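Local coordinates for protein probable ubiquitin-conjugating enzyme E2 7 (Caenorhabditis elegans, PDB 1PZV) that probably works as a ubiquitin-conjugating (E2) enzyme, accepting ubiquitin from E1 as a cysteine thioester and promoting its covalent attachment to other proteins, at residues Ile73-His78 with Ala155-Arg160. Sequence-based numbering, arbitrary orientation.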
loop_
_atom_site.group_PDB
_atom_site.type_symbol
_atom_site.label_atom_id
_atom_site.label_comp_id
_atom_site.label_asym_id
_atom_site.label_seq_id
_atom_site.Cartn_x
_atom_site.Cartn_y
_atom_site.Cartn_z
ATOM N N ILE A 73 2.932 5.892 5.522
ATOM C CA ILE A 73 3.627 6.661 6.510
ATOM C C ILE A 73 4.923 5.913 6.533
ATOM O O ILE A 73 4.905 4.744 6.193
ATOM C CB ILE A 73 2.914 6.665 7.883
ATOM C CG1 ILE A 73 1.652 7.544 7.789
ATOM C CG2 ILE A 73 3.839 7.160 8.987
ATOM C CD1 ILE A 73 0.927 7.727 9.099
ATOM N N SER A 74 6.062 6.473 6.897
ATOM C CA SER A 74 7.263 5.660 6.819
ATOM C C SER A 74 7.838 5.809 5.434
ATOM O O SER A 74 7.304 5.299 4.459
ATOM C CB SER A 74 6.987 4.201 7.160
ATOM O OG SER A 74 7.381 3.893 8.488
ATOM N N GLU A 75 8.965 6.510 5.361
ATOM C CA GLU A 75 9.718 6.762 4.142
ATOM C C GLU A 75 9.753 5.541 3.236
ATOM O O GLU A 75 10.044 4.435 3.688
ATOM C CB GLU A 75 11.154 7.122 4.536
ATOM C CG GLU A 75 11.528 8.581 4.419
ATOM C CD GLU A 75 11.852 8.950 2.995
ATOM O OE1 GLU A 75 10.905 9.142 2.211
ATOM O OE2 GLU A 75 13.049 9.046 2.658
ATOM N N ILE A 76 9.462 5.742 1.959
ATOM C CA ILE A 76 9.532 4.652 0.994
ATOM C C ILE A 76 9.864 5.269 -0.359
ATOM O O ILE A 76 9.366 6.348 -0.687
ATOM C CB ILE A 76 8.206 3.865 0.909
ATOM C CG1 ILE A 76 8.409 2.625 0.037
ATOM C CG2 ILE A 76 7.095 4.757 0.360
ATOM C CD1 ILE A 76 7.334 1.584 0.215
ATOM N N TRP A 77 10.721 4.605 -1.131
ATOM C CA TRP A 77 11.113 5.122 -2.440
ATOM C C TRP A 77 10.560 4.230 -3.534
ATOM O O TRP A 77 11.140 3.195 -3.870
ATOM C CB TRP A 77 12.643 5.212 -2.554
ATOM C CG TRP A 77 13.112 6.027 -3.737
ATOM C CD1 TRP A 77 13.801 5.570 -4.825
ATOM C CD2 TRP A 77 12.866 7.422 -3.979
ATOM N NE1 TRP A 77 13.986 6.584 -5.735
ATOM C CE2 TRP A 77 13.418 7.731 -5.245
ATOM C CE3 TRP A 77 12.217 8.438 -3.257
ATOM C CZ2 TRP A 77 13.354 9.017 -5.800
ATOM C CZ3 TRP A 77 12.153 9.721 -3.811
ATOM C CH2 TRP A 77 12.713 9.992 -5.075
ATOM N N HIS A 78 9.425 4.641 -4.088
ATOM C CA HIS A 78 8.772 3.858 -5.134
ATOM C C HIS A 78 8.113 4.705 -6.231
ATOM O O HIS A 78 7.524 5.767 -5.970
ATOM C CB HIS A 78 7.716 2.930 -4.510
ATOM C CG HIS A 78 7.243 1.853 -5.431
ATOM N ND1 HIS A 78 7.934 0.670 -5.611
ATOM C CD2 HIS A 78 6.161 1.777 -6.241
ATOM C CE1 HIS A 78 7.296 -0.084 -6.484
ATOM N NE2 HIS A 78 6.214 0.564 -6.884
ATOM N N ALA A 155 17.258 0.850 0.133
ATOM C CA ALA A 155 17.928 0.318 1.313
ATOM C C ALA A 155 17.894 1.334 2.449
ATOM O O ALA A 155 17.795 0.974 3.625
ATOM C CB ALA A 155 19.362 -0.046 0.976
ATOM N N GLN A 156 17.979 2.608 2.093
ATOM C CA GLN A 156 17.936 3.658 3.096
ATOM C C GLN A 156 16.562 3.667 3.762
ATOM O O GLN A 156 16.451 3.920 4.962
ATOM C CB GLN A 156 18.221 5.017 2.453
ATOM C CG GLN A 156 19.632 5.145 1.891
ATOM C CD GLN A 156 19.858 6.466 1.170
ATOM O OE1 GLN A 156 20.933 6.708 0.606
ATOM N NE2 GLN A 156 18.842 7.331 1.188
ATOM N N CYS A 157 15.522 3.386 2.976
ATOM C CA CYS A 157 14.153 3.349 3.487
ATOM C C CYS A 157 13.911 2.082 4.323
ATOM O O CYS A 157 13.163 2.108 5.305
ATOM C CB CYS A 157 13.148 3.424 2.326
ATOM S SG CYS A 157 13.030 5.050 1.492
ATOM N N VAL A 158 14.559 0.984 3.941
ATOM C CA VAL A 158 14.429 -0.276 4.655
ATOM C C VAL A 158 15.193 -0.253 5.977
ATOM O O VAL A 158 14.754 -0.852 6.963
ATOM C CB VAL A 158 14.942 -1.435 3.808
ATOM C CG1 VAL A 158 14.930 -2.711 4.611
ATOM C CG2 VAL A 158 14.069 -1.591 2.583
ATOM N N ARG A 159 16.341 0.426 5.989
ATOM C CA ARG A 159 17.168 0.540 7.191
ATOM C C ARG A 159 16.470 1.460 8.171
ATOM O O ARG A 159 16.564 1.281 9.383
ATOM C CB ARG A 159 18.539 1.136 6.849
ATOM C CG ARG A 159 19.688 0.140 6.705
ATOM C CD ARG A 159 20.944 0.836 6.153
ATOM N NE ARG A 159 22.154 0.013 6.250
ATOM C CZ ARG A 159 23.355 0.373 5.790
ATOM N NH1 ARG A 159 24.398 -0.441 5.929
ATOM N NH2 ARG A 159 23.516 1.544 5.183
ATOM N N ARG A 160 15.769 2.455 7.641
ATOM C CA ARG A 160 15.070 3.395 8.493
ATOM C C ARG A 160 13.789 2.789 9.055
ATOM O O ARG A 160 13.399 3.102 10.178
ATOM C CB ARG A 160 14.747 4.678 7.727
ATOM C CG ARG A 160 14.301 5.822 8.626
ATOM C CD ARG A 160 13.886 7.069 7.840
ATOM N NE ARG A 160 14.979 7.631 7.041
ATOM C CZ ARG A 160 14.878 8.731 6.294
ATOM N NH1 ARG A 160 15.926 9.168 5.600
ATOM N NH2 ARG A 160 13.729 9.396 6.242
#
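C157 sets its thiol against the loop backbone at E75-W77. Its SG lies beside the backbone N (chi1 -71°), which aims the sulfur across at the loop, where C157 SG rests 3.6 Å from I76 CA and 3.5 Å from W77 N. The CB methylene of the same cysteine packs on the E75 carbonyl, with C157 CB 3.5 Å from E75 O. Of the W77 side chain, CB comes within 4.1 Å of C157 SG; with CG anti to the backbone N (chi1 -167°), the indole is carried away from this helical turn. A second, more exposed pair flanks the cysteine. Both E75 and R160 have CB directed at the other segment, and NH2 of the R160 guanidinium meets E75 CG obliquely. The carboxylate is tilted 43° from the guanidinium plane, and E75 OE2 stands well out of that plane, 3.7 Å from R160 NH2. This is a long salt bridge, an attraction of charges without a directed N-H. No hydrogen bond joins the two segments. In the UBC fold, the contact ties the loop after strand 69-72 to the last helix, 147-161. The buried I76 side chain points away from that helix and packs on F53 of strand 52-58 and L126 of helix 115-127, while the W77 indole meets F150 and packs against helix 137-144.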